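Local coordinates for protein trilobed Protease (Pyrococcus furiosus, PDB 2GOP) that is probably a peptide-hydrolysing enzyme, of which this chain forms the seven-bladed beta-propeller domain, with an open Velcro topology, at residues 325-328 / 334-337; 287-290 / 296-299. One frame throughout, in Å; residues are numbered along the deposited sequence.

Contact 1 of 2, residues 325-328 / 334-337; sequences ELFT and KQLT
T337 OG1 ties the 334-337 segment to the start of 325-328 with two hydrogen bonds: it donates to E325 OE1 over 2.6 Å and accepts from L326 N over 2.8 Å, the latter nearly straight (N-H...O 173°). The hydroxyl stands between the backbone N and the carbonyl carbon of T337 (chi1 66°), which turns it to the neighbouring strand. E325, bent at chi2, offers OE1 through its anti lone pair; that oxygen also accepts from Y339 N, while OE2 takes N340 N. Further along, T328 and K334 form an antiparallel hydrogen-bonded pair, with T328 N to K334 O at 2.9 Å. L326 O receives L336 N at 2.9 Å and, weakly, T337 N.

F327 and Q335 are the non-hydrogen-bonded pair. Q335 CG lies over one face of the F327 ring, 4.0 Å from its centroid and 29° off the normal, a CH-pi contact. The amide beyond it is fixed by NE2 donating to T337 O at 2.8 Å. On the opposite side of the sheet, L336 CD1 presses on T328 CG2 at a tight 3.3 Å and approaches L326 CD2, and V27 of strand 26-35 touches both leucines. With both E325 carboxylate oxygens bonded to backbone NH groups and OE1 also gripped by T337, this buried acid is likely to remain ionised, holding the chain after the outer strand in place.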
ATOM      1  N   GLU A 325     -12.473 -16.919 -14.119  1.00 42.76           N
ATOM      2  CA  GLU A 325     -12.338 -17.330 -15.516  1.00 42.90           C
ATOM      3  C   GLU A 325     -12.344 -16.061 -16.382  1.00 41.92           C
ATOM      4  O   GLU A 325     -12.673 -14.976 -15.900  1.00 38.93           O
ATOM      5  CB  GLU A 325     -13.499 -18.234 -15.926  1.00 43.60           C
ATOM      6  CG  GLU A 325     -13.597 -19.570 -15.170  1.00 42.39           C
ATOM      7  CD  GLU A 325     -12.579 -20.615 -15.619  1.00 42.84           C
ATOM      8  OE1 GLU A 325     -11.905 -20.423 -16.655  1.00 40.40           O
ATOM      9  OE2 GLU A 325     -12.459 -21.646 -14.921  1.00 39.80           O
ATOM     10  N   LEU A 326     -11.994 -16.203 -17.652  1.00 40.98           N
ATOM     11  CA  LEU A 326     -11.938 -15.077 -18.574  1.00 42.16           C
ATOM     12  C   LEU A 326     -13.283 -14.856 -19.253  1.00 40.28           C
ATOM     13  O   LEU A 326     -13.954 -15.805 -19.680  1.00 39.16           O
ATOM     14  CB  LEU A 326     -10.864 -15.313 -19.637  1.00 43.17           C
ATOM     15  CG  LEU A 326     -10.329 -14.080 -20.372  1.00 43.41           C
ATOM     16  CD1 LEU A 326      -9.402 -13.290 -19.491  1.00 43.59           C
ATOM     17  CD2 LEU A 326      -9.615 -14.502 -21.643  1.00 46.75           C
ATOM     18  N   PHE A 327     -13.660 -13.586 -19.356  1.00 39.76           N
ATOM     19  CA  PHE A 327     -14.902 -13.170 -20.000  1.00 40.44           C
ATOM     20  C   PHE A 327     -14.595 -12.002 -20.917  1.00 41.56           C
ATOM     21  O   PHE A 327     -13.662 -11.244 -20.661  1.00 40.01           O
ATOM     22  CB  PHE A 327     -15.922 -12.704 -18.950  1.00 39.94           C
ATOM     23  CG  PHE A 327     -16.438 -13.799 -18.051  1.00 38.85           C
ATOM     24  CD1 PHE A 327     -15.694 -14.229 -16.962  1.00 39.47           C
ATOM     25  CD2 PHE A 327     -17.677 -14.377 -18.276  1.00 39.88           C
ATOM     26  CE1 PHE A 327     -16.169 -15.230 -16.125  1.00 40.54           C
ATOM     27  CE2 PHE A 327     -18.164 -15.381 -17.440  1.00 40.41           C
ATOM     28  CZ  PHE A 327     -17.414 -15.805 -16.368  1.00 41.19           C
ATOM     29  N   THR A 328     -15.383 -11.852 -21.979  1.00 43.80           N
ATOM     30  CA  THR A 328     -15.335 -10.641 -22.798  1.00 45.05           C
ATOM     31  C   THR A 328     -16.657  -9.891 -22.702  1.00 46.43           C
ATOM     32  O   THR A 328     -17.669 -10.428 -22.253  1.00 45.03           O
ATOM     33  CB  THR A 328     -15.009 -10.916 -24.296  1.00 47.06           C
ATOM     34  OG1 THR A 328     -15.946 -11.848 -24.844  1.00 44.77           O
ATOM     35  CG2 THR A 328     -13.581 -11.456 -24.467  1.00 48.22           C
ATOM     36  N   LYS A 334     -19.691 -12.722 -22.661  1.00 49.34           N
ATOM     37  CA  LYS A 334     -19.445 -14.079 -23.146  1.00 49.11           C
ATOM     38  C   LYS A 334     -18.316 -14.688 -22.317  1.00 48.00           C
ATOM     39  O   LYS A 334     -17.317 -14.025 -22.048  1.00 48.77           O
ATOM     40  CB  LYS A 334     -19.062 -14.069 -24.623  1.00 49.87           C
ATOM     41  CG  LYS A 334     -20.167 -13.551 -25.528  1.00 54.07           C
ATOM     42  CD  LYS A 334     -19.991 -13.973 -26.984  1.00 54.08           C
ATOM     43  CE  LYS A 334     -21.257 -13.675 -27.793  1.00 56.17           C
ATOM     44  NZ  LYS A 334     -21.250 -14.307 -29.153  1.00 58.49           N
ATOM     45  N   GLN A 335     -18.485 -15.937 -21.893  1.00 45.94           N
ATOM     46  CA  GLN A 335     -17.442 -16.637 -21.161  1.00 45.51           C
ATOM     47  C   GLN A 335     -16.483 -17.288 -22.145  1.00 46.18           C
ATOM     48  O   GLN A 335     -16.913 -18.037 -23.029  1.00 46.46           O
ATOM     49  CB  GLN A 335     -18.046 -17.692 -20.244  1.00 44.70           C
ATOM     50  CG  GLN A 335     -17.038 -18.278 -19.265  1.00 45.18           C
ATOM     51  CD  GLN A 335     -17.676 -19.137 -18.195  1.00 46.26           C
ATOM     52  OE1 GLN A 335     -18.881 -19.058 -17.949  1.00 45.12           O
ATOM     53  NE2 GLN A 335     -16.863 -19.965 -17.544  1.00 43.95           N
ATOM     54  N   LEU A 336     -15.185 -17.023 -21.981  1.00 44.66           N
ATOM     55  CA  LEU A 336     -14.166 -17.565 -22.885  1.00 44.95           C
ATOM     56  C   LEU A 336     -13.422 -18.788 -22.361  1.00 44.47           C
ATOM     57  O   LEU A 336     -12.959 -19.607 -23.154  1.00 45.04           O
ATOM     58  CB  LEU A 336     -13.140 -16.491 -23.248  1.00 45.12           C
ATOM     59  CG  LEU A 336     -13.623 -15.372 -24.160  1.00 49.15           C
ATOM     60  CD1 LEU A 336     -12.419 -14.541 -24.588  1.00 53.87           C
ATOM     61  CD2 LEU A 336     -14.366 -15.903 -25.372  1.00 50.09           C
ATOM     62  N   THR A 337     -13.260 -18.893 -21.044  1.00 45.40           N
ATOM     63  CA  THR A 337     -12.553 -20.030 -20.450  1.00 44.06           C
ATOM     64  C   THR A 337     -13.451 -20.777 -19.469  1.00 42.90           C
ATOM     65  O   THR A 337     -14.376 -20.206 -18.899  1.00 41.25           O
ATOM     66  CB  THR A 337     -11.243 -19.603 -19.729  1.00 43.67           C
ATOM     67  OG1 THR A 337     -11.550 -18.784 -18.596  1.00 42.87           O
ATOM     68  CG2 THR A 337     -10.321 -18.840 -20.661  1.00 42.35           C
TER

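Contact 2 of 2, residues 287-290 / 296-299; sequences LYIW and PIAK
Y288 and K299 meet at their polar ends, the lysine chain running obliquely to the tyrosine. Extended throughout, with CG anti to the backbone N (chi1 -177°), K299 brings CD to 3.4 Å from Y288 OH and NZ to 3.2 Å from the same oxygen; the NZ bond is weak. The phenol has another polar partner in E281 OE1, to which OH is hydrogen-bonded, and its place between this carboxylate and the weakly held ammonium of K299 would probably polarise it. Nearer the backbone, ring atom CD2 of Y288 rests 3.6 Å from P296 CA, the approach oblique to the ring.

Between these contacts the backbone forms a classic beta bulge, with I297 and A298 both facing L287. Its carbonyl oxygen accepts I297 N at 2.9 Å and A298 N at 3.2 Å, both donors arriving from the same face of the carbonyl plane. L287 N returns a bond to A298 O. The bulge lies where the outer strand of a four-stranded propeller blade gives way to the connection leading to strand 303-309.

A leucine in place of Y288 would probably leave E281 without its phenol partner and the end of K299 freer to swing.

I297 turns its two branches apart: CG2 packs obliquely on L287 CD1 at 3.7 Å, whereas CD1 extends toward I289 CB, 4.0 Å away. L287 CB and A298 CB lie on the same side of the sheet, where I304 and Y315 of the following blade touch both residues.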
ATOM      1  N   LEU A 287     -17.209  -3.745 -12.512  1.00 39.55           N
ATOM      2  CA  LEU A 287     -16.562  -3.014 -13.605  1.00 36.36           C
ATOM      3  C   LEU A 287     -17.556  -2.047 -14.222  1.00 36.87           C
ATOM      4  O   LEU A 287     -18.683  -2.448 -14.577  1.00 36.78           O
ATOM      5  CB  LEU A 287     -16.105  -3.992 -14.694  1.00 37.76           C
ATOM      6  CG  LEU A 287     -14.822  -3.820 -15.523  1.00 43.82           C
ATOM      7  CD1 LEU A 287     -15.029  -4.486 -16.893  1.00 42.95           C
ATOM      8  CD2 LEU A 287     -14.303  -2.396 -15.686  1.00 40.94           C
ATOM      9  N   TYR A 288     -17.125  -0.795 -14.389  1.00 35.49           N
ATOM     10  CA  TYR A 288     -17.951   0.265 -14.964  1.00 37.47           C
ATOM     11  C   TYR A 288     -17.248   0.975 -16.103  1.00 36.09           C
ATOM     12  O   TYR A 288     -16.043   0.844 -16.287  1.00 33.77           O
ATOM     13  CB  TYR A 288     -18.263   1.329 -13.901  1.00 38.04           C
ATOM     14  CG  TYR A 288     -19.155   0.850 -12.794  1.00 37.03           C
ATOM     15  CD1 TYR A 288     -18.619   0.286 -11.634  1.00 36.09           C
ATOM     16  CD2 TYR A 288     -20.539   0.942 -12.909  1.00 38.76           C
ATOM     17  CE1 TYR A 288     -19.449  -0.169 -10.617  1.00 34.30           C
ATOM     18  CE2 TYR A 288     -21.379   0.480 -11.892  1.00 37.88           C
ATOM     19  CZ  TYR A 288     -20.829  -0.059 -10.753  1.00 36.59           C
ATOM     20  OH  TYR A 288     -21.663  -0.520  -9.756  1.00 38.19           O
ATOM     21  N   ILE A 289     -18.024   1.758 -16.850  1.00 38.62           N
ATOM     22  CA  ILE A 289     -17.468   2.670 -17.830  1.00 38.00           C
ATOM     23  C   ILE A 289     -18.015   4.051 -17.538  1.00 39.46           C
ATOM     24  O   ILE A 289     -19.203   4.216 -17.189  1.00 36.03           O
ATOM     25  CB  ILE A 289     -17.786   2.237 -19.290  1.00 38.57           C
ATOM     26  CG1 ILE A 289     -17.016   3.104 -20.297  1.00 37.12           C
ATOM     27  CG2 ILE A 289     -19.294   2.281 -19.564  1.00 38.99           C
ATOM     28  CD1 ILE A 289     -17.391   2.841 -21.735  1.00 36.26           C
ATOM     29  N   TRP A 290     -17.139   5.043 -17.664  1.00 39.17           N
ATOM     30  CA  TRP A 290     -17.527   6.437 -17.561  1.00 40.09           C
ATOM     31  C   TRP A 290     -17.326   7.121 -18.904  1.00 40.36           C
ATOM     32  O   TRP A 290     -16.275   6.973 -19.548  1.00 40.49           O
ATOM     33  CB  TRP A 290     -16.714   7.147 -16.481  1.00 41.03           C
ATOM     34  CG  TRP A 290     -17.058   8.586 -16.345  1.00 40.25           C
ATOM     35  CD1 TRP A 290     -17.998   9.121 -15.527  1.00 42.87           C
ATOM     36  CD2 TRP A 290     -16.468   9.681 -17.055  1.00 39.94           C
ATOM     37  NE1 TRP A 290     -18.031  10.478 -15.673  1.00 46.00           N
ATOM     38  CE2 TRP A 290     -17.099  10.852 -16.602  1.00 39.70           C
ATOM     39  CE3 TRP A 290     -15.455   9.785 -18.016  1.00 40.93           C
ATOM     40  CZ2 TRP A 290     -16.777  12.110 -17.095  1.00 43.90           C
ATOM     41  CZ3 TRP A 290     -15.127  11.040 -18.501  1.00 43.71           C
ATOM     42  CH2 TRP A 290     -15.790  12.189 -18.037  1.00 40.85           C
ATOM     43  N   PRO A 296     -22.786   0.395 -15.918  1.00 40.77           N
ATOM     44  CA  PRO A 296     -22.192  -0.896 -15.592  1.00 40.99           C
ATOM     45  C   PRO A 296     -21.754  -1.687 -16.816  1.00 40.75           C
ATOM     46  O   PRO A 296     -22.429  -1.653 -17.845  1.00 39.73           O
ATOM     47  CB  PRO A 296     -23.336  -1.638 -14.889  1.00 42.48           C
ATOM     48  CG  PRO A 296     -24.569  -1.049 -15.475  1.00 41.50           C
ATOM     49  CD  PRO A 296     -24.243   0.400 -15.669  1.00 41.16           C
ATOM     50  N   ILE A 297     -20.619  -2.375 -16.697  1.00 41.80           N
ATOM     51  CA  ILE A 297     -20.202  -3.381 -17.670  1.00 40.81           C
ATOM     52  C   ILE A 297     -20.466  -4.787 -17.115  1.00 40.29           C
ATOM     53  O   ILE A 297     -21.113  -5.615 -17.754  1.00 37.02           O
ATOM     54  CB  ILE A 297     -18.711  -3.233 -18.016  1.00 41.84           C
ATOM     55  CG1 ILE A 297     -18.495  -1.995 -18.905  1.00 41.86           C
ATOM     56  CG2 ILE A 297     -18.200  -4.499 -18.710  1.00 40.34           C
ATOM     57  CD1 ILE A 297     -17.027  -1.670 -19.189  1.00 42.14           C
ATOM     58  N   ALA A 298     -19.949  -5.042 -15.921  1.00 38.94           N
ATOM     59  CA  ALA A 298     -20.103  -6.324 -15.251  1.00 39.45           C
ATOM     60  C   ALA A 298     -20.370  -6.037 -13.780  1.00 39.63           C
ATOM     61  O   ALA A 298     -19.443  -5.841 -12.997  1.00 38.35           O
ATOM     62  CB  ALA A 298     -18.831  -7.182 -15.435  1.00 37.06           C
ATOM     63  N   LYS A 299     -21.654  -5.972 -13.426  1.00 41.55           N
ATOM     64  CA  LYS A 299     -22.087  -5.654 -12.075  1.00 42.70           C
ATOM     65  C   LYS A 299     -22.885  -6.836 -11.522  1.00 43.55           C
ATOM     66  O   LYS A 299     -23.795  -7.328 -12.177  1.00 40.91           O
ATOM     67  CB  LYS A 299     -22.942  -4.378 -12.082  1.00 43.34           C
ATOM     68  CG  LYS A 299     -23.385  -3.907 -10.707  1.00 43.30           C
ATOM     69  CD  LYS A 299     -24.135  -2.593 -10.764  1.00 44.43           C
ATOM     70  CE  LYS A 299     -24.550  -2.139  -9.368  1.00 47.15           C
ATOM     71  NZ  LYS A 299     -24.843  -0.676  -9.301  1.00 51.37           N
TER

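In the fold
Contacts 1 and 2 occupy equivalent places in successive blades of the propeller: each joins the third strand to the outermost fourth and to the chain leaving it. Their centres are 16 Å apart and their nearest atoms about 7 Å, without touching. Strand 313-318 connects them: V313 and Y315 meet L287 of contact 2, while V314, L316 and Y315 pack against residues of contact 1. The exits differ. Contact 2 leads into the next blade, whereas contact 1 lies in the last blade and packs on the first through strands 16-23 and 26-35. Each blade is built from four consecutive strands, the open Velcro topology: no strand from one terminus completes the other's blade, and first and last meet through side chains such as L326, L336 and T337.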